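Local coordinates for NimC/NimA family protein (Clostridium acetobutylicum, PDB 2IG6) that binds flavin mononucleotide and is probably an oxidoreductase of the pyridoxamine 5'-phosphate oxidase-like, NimC/NimA family, at residues 33-38 with 76-81; 37-42 with 69-74; 50-55 with 106-111. All blocks are in the same frame, centred on the assembly; numbering follows the deposited sequence.

Contact 1: 33-38 with 76-81; sequences FYLATN and PKVEIS
Leu35 and Ile80 face each other as a non-hydrogen-bonded pair at the middle of two antiparallel strands, with Tyr34-Ser81 and Ala36-Glu79 as the hydrogen-bonded pairs before and after it. Two backbone bonds join each of these hydrogen-bonded pairs; the shorter of each, Tyr34 N to Ser81 O and Ala36 N to Glu79 O, is 2.8 Å. Packing is densest on the face that carries Phe33, Leu35, Val78 and Ile80. There the branches of Ile80 divide their work: CG2 reaches Phe33 CD2 at 3.6 Å, while CG1 meets Leu35 CD1 at 3.8 Å. Leu35 swings CD1 across to the other strand because its CG points opposite the backbone N (chi1 173°); CD1 also rests on Val78 CB at 4.0 Å, and Met72 of helix 67-74 packs on Leu35 and Val78. Beyond Thr37 the strands part. Water 1 fills in for a direct bond there, accepting from Asn38 N at 3.1 Å and donating to Lys77 O. The other face, with Tyr34, Ala36, Glu79 and Ser81, is turned to the second subunit: the Tyr34 rings of the two chains stack, and Glu79 binds Arg91 and Thr93 of its own chain and Arg44 of the second subunit. The antiparallel pair, one face apolar and the other turned to the dimer partner, is consistent with the split-barrel fold of flavoproteins related to pyridoxamine 5'-phosphate oxidase.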
loop_
_atom_site.group_PDB
_atom_site.type_symbol
_atom_site.label_atom_id
_atom_site.label_comp_id
_atom_site.label_asym_id
_atom_site.label_seq_id
_atom_site.Cartn_x
_atom_site.Cartn_y
_atom_site.Cartn_z
ATOM N N PHE A 33 -5.934 0.297 6.058
ATOM C CA PHE A 33 -5.599 0.777 4.752
ATOM C C PHE A 33 -4.078 0.933 4.692
ATOM O O PHE A 33 -3.375 0.754 5.695
ATOM C CB PHE A 33 -6.362 2.055 4.384
ATOM C CG PHE A 33 -6.183 3.170 5.371
ATOM C CD1 PHE A 33 -7.064 3.319 6.426
ATOM C CD2 PHE A 33 -5.135 4.082 5.224
ATOM C CE1 PHE A 33 -6.900 4.370 7.352
ATOM C CE2 PHE A 33 -4.970 5.133 6.131
ATOM C CZ PHE A 33 -5.853 5.281 7.184
ATOM N N TYR A 34 -3.569 1.173 3.494
ATOM C CA TYR A 34 -2.133 1.167 3.257
ATOM C C TYR A 34 -1.653 2.534 2.787
ATOM O O TYR A 34 -2.145 3.066 1.797
ATOM C CB TYR A 34 -1.767 0.044 2.292
ATOM C CG TYR A 34 -2.037 -1.281 2.969
ATOM C CD1 TYR A 34 -3.319 -1.815 3.033
ATOM C CD2 TYR A 34 -1.012 -1.966 3.607
ATOM C CE1 TYR A 34 -3.556 -3.008 3.691
ATOM C CE2 TYR A 34 -1.235 -3.143 4.249
ATOM C CZ TYR A 34 -2.511 -3.672 4.292
ATOM O OH TYR A 34 -2.710 -4.857 4.977
ATOM N N LEU A 35 -0.677 3.071 3.516
ATOM C CA LEU A 35 -0.141 4.405 3.273
ATOM C C LEU A 35 1.217 4.292 2.596
ATOM O O LEU A 35 2.153 3.666 3.147
ATOM C CB LEU A 35 0.040 5.140 4.589
ATOM C CG LEU A 35 0.749 6.496 4.481
ATOM C CD1 LEU A 35 -0.093 7.454 3.712
ATOM C CD2 LEU A 35 1.080 7.027 5.876
ATOM N N ALA A 36 1.301 4.818 1.380
ATOM C CA ALA A 36 2.553 4.814 0.641
ATOM C C ALA A 36 3.213 6.191 0.672
ATOM O O ALA A 36 2.569 7.216 0.429
ATOM C CB ALA A 36 2.338 4.367 -0.800
ATOM N N THR A 37 4.505 6.179 1.001
ATOM C CA THR A 37 5.381 7.336 0.980
ATOM C C THR A 37 6.613 6.986 0.136
ATOM O O THR A 37 6.725 5.883 -0.386
ATOM C CB THR A 37 5.878 7.681 2.408
ATOM O OG1 THR A 37 6.473 6.505 2.971
ATOM C CG2 THR A 37 4.729 8.062 3.287
ATOM N N ASN A 38 7.511 7.955 0.012
ATOM C CA ASN A 38 8.836 7.802 -0.590
ATOM C C ASN A 38 9.890 8.034 0.476
ATOM O O ASN A 38 9.710 8.893 1.358
ATOM C CB ASN A 38 9.076 8.925 -1.641
ATOM C CG ASN A 38 8.654 8.529 -3.009
ATOM O OD1 ASN A 38 8.472 9.364 -3.881
ATOM N ND2 ASN A 38 8.517 7.241 -3.222
ATOM N N PRO A 76 5.693 15.505 1.125
ATOM C CA PRO A 76 4.293 15.452 1.523
ATOM C C PRO A 76 3.400 14.640 0.594
ATOM O O PRO A 76 2.260 14.372 0.945
ATOM C CB PRO A 76 3.873 16.923 1.510
ATOM C CG PRO A 76 4.752 17.545 0.561
ATOM C CD PRO A 76 6.073 16.863 0.696
ATOM N N LYS A 77 3.896 14.241 -0.568
ATOM C CA LYS A 77 3.093 13.464 -1.489
ATOM C C LYS A 77 2.978 12.037 -1.000
ATOM O O LYS A 77 3.993 11.350 -0.760
ATOM C CB LYS A 77 3.712 13.449 -2.875
ATOM C CG LYS A 77 3.677 14.761 -3.569
ATOM C CD LYS A 77 4.264 14.643 -4.958
ATOM C CE LYS A 77 4.253 15.978 -5.660
ATOM N NZ LYS A 77 4.616 15.818 -7.093
ATOM N N VAL A 78 1.734 11.581 -0.902
ATOM C CA VAL A 78 1.429 10.226 -0.497
ATOM C C VAL A 78 0.358 9.604 -1.386
ATOM O O VAL A 78 -0.302 10.296 -2.160
ATOM C CB VAL A 78 0.948 10.197 0.980
ATOM C CG1 VAL A 78 1.958 10.870 1.875
ATOM C CG2 VAL A 78 -0.448 10.860 1.126
ATOM N N GLU A 79 0.191 8.288 -1.276
ATOM C CA GLU A 79 -1.002 7.634 -1.809
ATOM C C GLU A 79 -1.502 6.602 -0.800
ATOM O O GLU A 79 -0.704 5.949 -0.128
ATOM C CB GLU A 79 -0.744 7.055 -3.208
ATOM C CG GLU A 79 -2.000 6.505 -3.913
ATOM C CD GLU A 79 -1.818 6.331 -5.420
ATOM O OE1 GLU A 79 -2.040 7.315 -6.174
ATOM O OE2 GLU A 79 -1.441 5.220 -5.861
ATOM N N ILE A 80 -2.826 6.482 -0.689
ATOM C CA ILE A 80 -3.466 5.478 0.147
ATOM C C ILE A 80 -4.272 4.509 -0.710
ATOM O O ILE A 80 -4.953 4.918 -1.656
ATOM C CB ILE A 80 -4.383 6.162 1.188
ATOM C CG1 ILE A 80 -3.505 6.840 2.271
ATOM C CG2 ILE A 80 -5.359 5.164 1.790
ATOM C CD1 ILE A 80 -4.259 7.614 3.310
ATOM N N SER A 81 -4.211 3.216 -0.385
ATOM C CA SER A 81 -5.122 2.259 -0.970
ATOM C C SER A 81 -5.641 1.295 0.087
ATOM O O SER A 81 -5.020 1.091 1.140
ATOM C CB SER A 81 -4.458 1.528 -2.141
ATOM O OG SER A 81 -5.382 0.662 -2.777
HETATM O O HOH W 1 6.226 10.686 0.844
#

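Contact 2: 37-42 with 69-74; sequences TNEGDQ and FKQMIQ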
loop_
_atom_site.group_PDB
_atom_site.type_symbol
_atom_site.label_atom_id
_atom_site.label_comp_id
_atom_site.label_asym_id
_atom_site.label_seq_id
_atom_site.Cartn_x
_atom_site.Cartn_y
_atom_site.Cartn_z
ATOM N N THR A 37 4.505 6.179 1.001
ATOM C CA THR A 37 5.381 7.336 0.980
ATOM C C THR A 37 6.613 6.986 0.136
ATOM O O THR A 37 6.725 5.883 -0.386
ATOM C CB THR A 37 5.878 7.681 2.408
ATOM O OG1 THR A 37 6.473 6.505 2.971
ATOM C CG2 THR A 37 4.729 8.062 3.287
ATOM N N ASN A 38 7.511 7.955 0.012
ATOM C CA ASN A 38 8.836 7.802 -0.590
ATOM C C ASN A 38 9.890 8.034 0.476
ATOM O O ASN A 38 9.710 8.893 1.358
ATOM C CB ASN A 38 9.076 8.925 -1.641
ATOM C CG ASN A 38 8.654 8.529 -3.009
ATOM O OD1 ASN A 38 8.472 9.364 -3.881
ATOM N ND2 ASN A 38 8.517 7.241 -3.222
ATOM N N GLU A 39 11.002 7.322 0.342
ATOM C CA GLU A 39 12.257 7.621 1.021
ATOM C C GLU A 39 13.268 7.756 -0.105
ATOM O O GLU A 39 13.884 6.770 -0.556
ATOM C CB GLU A 39 12.627 6.504 1.992
ATOM C CG GLU A 39 13.740 6.851 2.927
ATOM C CD GLU A 39 14.094 5.723 3.884
ATOM O OE1 GLU A 39 13.489 4.636 3.823
ATOM O OE2 GLU A 39 15.003 5.917 4.704
ATOM N N GLY A 40 13.380 8.975 -0.620
ATOM C CA GLY A 40 14.077 9.201 -1.876
ATOM C C GLY A 40 13.441 8.402 -2.995
ATOM O O GLY A 40 12.234 8.487 -3.210
ATOM N N ASP A 41 14.243 7.592 -3.685
ATOM C CA ASP A 41 13.738 6.780 -4.795
ATOM C C ASP A 41 13.157 5.439 -4.347
ATOM O O ASP A 41 12.784 4.655 -5.180
ATOM C CB ASP A 41 14.804 6.589 -5.884
ATOM C CG ASP A 41 15.969 5.727 -5.452
ATOM O OD1 ASP A 41 16.068 5.366 -4.269
ATOM O OD2 ASP A 41 16.788 5.376 -6.325
ATOM N N GLN A 42 13.076 5.201 -3.037
ATOM C CA GLN A 42 12.514 3.965 -2.490
ATOM C C GLN A 42 11.078 4.158 -2.006
ATOM O O GLN A 42 10.834 4.847 -1.017
ATOM C CB GLN A 42 13.390 3.452 -1.336
ATOM C CG GLN A 42 12.848 2.228 -0.621
ATOM C CD GLN A 42 12.845 0.998 -1.487
ATOM O OE1 GLN A 42 13.917 0.516 -1.901
ATOM N NE2 GLN A 42 11.642 0.458 -1.760
ATOM N N PHE A 69 6.588 9.026 9.394
ATOM C CA PHE A 69 6.335 10.436 9.679
ATOM C C PHE A 69 7.414 11.310 9.042
ATOM O O PHE A 69 7.128 12.292 8.358
ATOM C CB PHE A 69 6.330 10.684 11.185
ATOM C CG PHE A 69 6.119 12.123 11.545
ATOM C CD1 PHE A 69 4.842 12.645 11.599
ATOM C CD2 PHE A 69 7.181 12.953 11.812
ATOM C CE1 PHE A 69 4.643 13.965 11.908
ATOM C CE2 PHE A 69 6.983 14.297 12.116
ATOM C CZ PHE A 69 5.712 14.796 12.166
ATOM N N LYS A 70 8.672 10.940 9.253
ATOM C CA LYS A 70 9.785 11.726 8.731
ATOM C C LYS A 70 9.705 11.783 7.196
ATOM O O LYS A 70 9.989 12.818 6.577
ATOM C CB LYS A 70 11.112 11.130 9.198
ATOM C CG LYS A 70 11.309 11.252 10.706
ATOM C CD LYS A 70 12.394 10.336 11.267
ATOM C CE LYS A 70 12.577 10.613 12.765
ATOM N NZ LYS A 70 13.578 9.719 13.417
ATOM N N GLN A 71 9.293 10.681 6.592
ATOM C CA GLN A 71 9.114 10.629 5.128
ATOM C C GLN A 71 8.039 11.602 4.667
ATOM O O GLN A 71 8.195 12.251 3.635
ATOM C CB GLN A 71 8.801 9.203 4.675
ATOM C CG GLN A 71 10.027 8.287 4.802
ATOM C CD GLN A 71 9.698 6.826 4.863
ATOM O OE1 GLN A 71 8.600 6.395 4.501
ATOM N NE2 GLN A 71 10.665 6.030 5.328
HETATM N N MSE A 72 6.955 11.721 5.443
HETATM C CA MSE A 72 5.827 12.599 5.055
HETATM C C MSE A 72 6.187 14.068 5.205
HETATM O O MSE A 72 5.646 14.920 4.492
HETATM C CB MSE A 72 4.583 12.277 5.865
HETATM C CG MSE A 72 3.933 10.954 5.444
HETATM SE SE MSE A 72 2.266 10.644 6.375
HETATM C CE MSE A 72 2.846 10.218 8.016
ATOM N N ILE A 73 7.093 14.356 6.142
ATOM C CA ILE A 73 7.627 15.719 6.314
ATOM C C ILE A 73 8.561 16.053 5.161
ATOM O O ILE A 73 8.466 17.135 4.583
ATOM C CB ILE A 73 8.350 15.876 7.660
ATOM C CG1 ILE A 73 7.391 15.607 8.828
ATOM C CG2 ILE A 73 8.982 17.266 7.786
ATOM C CD1 ILE A 73 6.081 16.395 8.772
ATOM N N GLN A 74 9.429 15.113 4.798
ATOM C CA GLN A 74 10.417 15.334 3.755
ATOM C C GLN A 74 9.766 15.411 2.363
ATOM O O GLN A 74 10.211 16.182 1.516
ATOM C CB GLN A 74 11.516 14.250 3.841
ATOM C CG GLN A 74 12.524 14.203 2.710
ATOM C CD GLN A 74 13.351 15.455 2.609
ATOM O OE1 GLN A 74 13.463 16.234 3.573
ATOM N NE2 GLN A 74 13.960 15.657 1.441
HETATM O O HOH W 2 10.317 11.370 2.082
HETATM O O HOH W 3 12.941 7.625 6.652
#
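Strand 37-39 passes helix 69-74 almost at a right angle, 88° between their directions, with the axes 7.7 Å apart at closest approach. Past the strand the chain reverses through a type II' turn from Glu39 to Gln42, in which Gly40 takes the positive phi; Glu39 N to Gln42 O and Gln42 N to Glu39 O close this hairpin. The nearest CA atoms across the contact are those of Glu39 and Gln71, 6.0 Å apart. Gln71 carries most of the polar contact. Its extended chain runs along Asn38 O, which lies 3.5 Å from Gln71 CB, and brings OE1 to Thr37 OG1. That hydroxyl donates in the carbonyl plane over 2.6 Å, the two side chains meeting at about a right angle. Arg46, an FMN-binding residue, bonds to both oxygens through its guanidinium group, so Thr37 and Gln71 form a second shell that probably helps to position it; the bound FMN is about 5 Å from the side chain of Gln71. The amide nitrogen turns to the carboxylate of Glu39, the planes 28° apart, but no direct bond forms; water 3 accepts from Gln71 NE2 at 3.1 Å and donates weakly to Glu39 OE2, while Glu39 OE1 makes a salt bridge to Arg44 of the same chain. A firmer link is water 2, which donates to Asn38 O at 2.7 Å and also to Gln71 O. On the apolar side, Thr37 CG2 touches CG of the selenomethionine at Met72 at 3.7 Å.

Contact 3: 50-55 with 106-111; sequences AVFEYE and ELALEA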
loop_
_atom_site.group_PDB
_atom_site.type_symbol
_atom_site.label_atom_id
_atom_site.label_comp_id
_atom_site.label_asym_id
_atom_site.label_seq_id
_atom_site.Cartn_x
_atom_site.Cartn_y
_atom_site.Cartn_z
ATOM N N ALA A 50 -6.365 4.433 11.398
ATOM C CA ALA A 50 -7.121 5.413 12.187
ATOM C C ALA A 50 -7.336 6.568 11.250
ATOM O O ALA A 50 -6.404 6.994 10.565
ATOM C CB ALA A 50 -6.344 5.842 13.415
ATOM N N VAL A 51 -8.577 6.999 11.140
ATOM C CA VAL A 51 -8.908 8.210 10.415
ATOM C C VAL A 51 -9.981 8.917 11.180
ATOM O O VAL A 51 -10.813 8.293 11.856
ATOM C CB VAL A 51 -9.415 7.964 8.942
ATOM C CG1 VAL A 51 -8.292 7.519 8.068
ATOM C CG2 VAL A 51 -10.563 6.948 8.908
ATOM N N PHE A 52 -9.968 10.238 11.085
ATOM C CA PHE A 52 -11.026 11.047 11.672
ATOM C C PHE A 52 -11.109 12.348 10.883
ATOM O O PHE A 52 -10.222 12.642 10.064
ATOM C CB PHE A 52 -10.775 11.314 13.168
ATOM C CG PHE A 52 -9.584 12.176 13.447
ATOM C CD1 PHE A 52 -8.314 11.633 13.519
ATOM C CD2 PHE A 52 -9.731 13.546 13.645
ATOM C CE1 PHE A 52 -7.213 12.422 13.770
ATOM C CE2 PHE A 52 -8.621 14.346 13.905
ATOM C CZ PHE A 52 -7.368 13.776 13.964
ATOM N N GLU A 53 -12.192 13.086 11.097
ATOM C CA GLU A 53 -12.370 14.385 10.470
ATOM C C GLU A 53 -12.315 15.504 11.502
ATOM O O GLU A 53 -12.765 15.349 12.656
ATOM C CB GLU A 53 -13.694 14.446 9.706
ATOM C CG GLU A 53 -14.924 14.577 10.574
ATOM C CD GLU A 53 -16.204 14.718 9.768
ATOM O OE1 GLU A 53 -16.411 15.794 9.160
ATOM O OE2 GLU A 53 -16.998 13.749 9.769
ATOM N N TYR A 54 -11.801 16.652 11.067
ATOM C CA TYR A 54 -11.832 17.843 11.863
ATOM C C TYR A 54 -11.818 19.064 10.948
ATOM O O TYR A 54 -10.991 19.144 10.049
ATOM C CB TYR A 54 -10.645 17.883 12.819
ATOM C CG TYR A 54 -10.678 19.066 13.760
ATOM C CD1 TYR A 54 -9.608 19.927 13.840
ATOM C CD2 TYR A 54 -11.777 19.315 14.576
ATOM C CE1 TYR A 54 -9.628 21.018 14.687
ATOM C CE2 TYR A 54 -11.800 20.395 15.432
ATOM C CZ TYR A 54 -10.727 21.246 15.479
ATOM O OH TYR A 54 -10.713 22.339 16.322
ATOM N N GLU A 55 -12.725 20.010 11.201
ATOM C CA GLU A 55 -12.875 21.221 10.371
ATOM C C GLU A 55 -12.911 20.922 8.871
ATOM O O GLU A 55 -12.301 21.641 8.070
ATOM C CB GLU A 55 -11.743 22.206 10.651
ATOM C CG GLU A 55 -11.698 22.717 12.063
ATOM C CD GLU A 55 -10.368 23.409 12.378
ATOM O OE1 GLU A 55 -9.351 23.125 11.686
ATOM O OE2 GLU A 55 -10.353 24.209 13.328
ATOM N N GLU A 106 -6.208 16.300 21.028
ATOM C CA GLU A 106 -7.282 15.977 21.963
ATOM C C GLU A 106 -8.480 15.353 21.262
ATOM O O GLU A 106 -9.034 14.361 21.732
ATOM C CB GLU A 106 -7.734 17.224 22.737
ATOM C CG GLU A 106 -6.670 17.720 23.684
ATOM C CD GLU A 106 -7.083 18.928 24.474
ATOM O OE1 GLU A 106 -7.517 19.925 23.853
ATOM O OE2 GLU A 106 -6.966 18.874 25.719
ATOM N N LEU A 107 -8.880 15.956 20.149
ATOM C CA LEU A 107 -10.016 15.473 19.384
ATOM C C LEU A 107 -9.751 14.083 18.814
ATOM O O LEU A 107 -10.651 13.243 18.785
ATOM C CB LEU A 107 -10.368 16.437 18.251
ATOM C CG LEU A 107 -11.467 15.895 17.326
ATOM C CD1 LEU A 107 -12.816 15.845 18.036
ATOM C CD2 LEU A 107 -11.553 16.725 16.084
ATOM N N ALA A 108 -8.534 13.846 18.339
ATOM C CA ALA A 108 -8.172 12.543 17.787
ATOM C C ALA A 108 -8.395 11.440 18.809
ATOM O O ALA A 108 -8.907 10.367 18.475
ATOM C CB ALA A 108 -6.732 12.530 17.329
ATOM N N LEU A 109 -7.984 11.705 20.051
ATOM C CA LEU A 109 -8.057 10.706 21.113
ATOM C C LEU A 109 -9.500 10.457 21.563
ATOM O O LEU A 109 -9.819 9.363 22.013
ATOM C CB LEU A 109 -7.145 11.098 22.288
ATOM C CG LEU A 109 -5.664 11.191 21.895
ATOM C CD1 LEU A 109 -4.836 11.824 22.984
ATOM C CD2 LEU A 109 -5.080 9.815 21.521
ATOM N N GLU A 110 -10.361 11.459 21.424
ATOM C CA GLU A 110 -11.794 11.279 21.627
ATOM C C GLU A 110 -12.482 10.600 20.442
ATOM O O GLU A 110 -13.362 9.775 20.648
ATOM C CB GLU A 110 -12.464 12.617 21.949
ATOM C CG GLU A 110 -11.927 13.243 23.222
ATOM C CD GLU A 110 -11.908 12.272 24.424
ATOM O OE1 GLU A 110 -12.996 11.772 24.805
ATOM O OE2 GLU A 110 -10.810 12.022 24.987
ATOM N N ALA A 111 -12.093 10.938 19.216
ATOM C CA ALA A 111 -12.698 10.339 18.021
ATOM C C ALA A 111 -12.327 8.865 17.858
ATOM O O ALA A 111 -13.160 8.067 17.442
ATOM C CB ALA A 111 -12.300 11.103 16.775
#
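A helix laid against a short strand of the antiparallel sheet forms this contact: helix 102-111 lies beside strand 52-54, which pairs with strand 57-63 and follows the FMN-pocket residue Ala50. The two segments run at 140° to each other, their axes 9.1 Å apart, far enough for side chains alone to fill the gap. Phe52 and Leu107 fill much of it. The CG of Phe52 stands between the backbone N and the carbonyl carbon (chi1 67°), which sets one ring face against the helix. Over that face sits Ala108: its CA is 4.1 Å from the ring centroid and only 11° off the normal, a CH-pi contact, and its CB reaches CE1 of Phe52 at 3.6 Å. One helical turn on from Leu107, Ala111 CB packs against Phe52 CB at 3.9 Å. The small alanines let the aromatic ring come close to the helix backbone. Leu107 CD2 lies 4.4 Å from Phe52 CE2 and 3.9 Å from Glu53 O; it also nears Tyr54, where the modelled approach is too close and its detail doubtful. The phenol end of Tyr54 is hydrogen-bonded to Glu103, earlier in the same helix. Phe52 also stacks with Tyr59 and touches Val61 of strand 57-63, while Val128 of strand 126-139 borders both Phe52 and Ala108, and Glu53 turns to helix 13-30, where Lys21 takes its carboxylate.

Overall arrangement
Contacts 1 and 2 adjoin, with centres 10 Å apart: they share Thr37 and Asn38, and Met72 of contact 2 packs its SE on Leu35 CD2 of contact 1 at 3.8 Å. Contact 3 lies on the opposite side of the chain's centre, 19 Å from contact 1 and 24 Å from contact 2 between centres. Even so, Phe33 CZ meets Val51 CG1 at 3.4 Å, joining contacts 1 and 3, whereas contacts 2 and 3 do not touch. All three reach the same antiparallel sheet; the bound flavin mononucleotide is about 6 Å from the side chain of Phe33 and about 9 Å from that of Phe52. Contacts 1 and 2 also meet the second subunit; contact 3 does not.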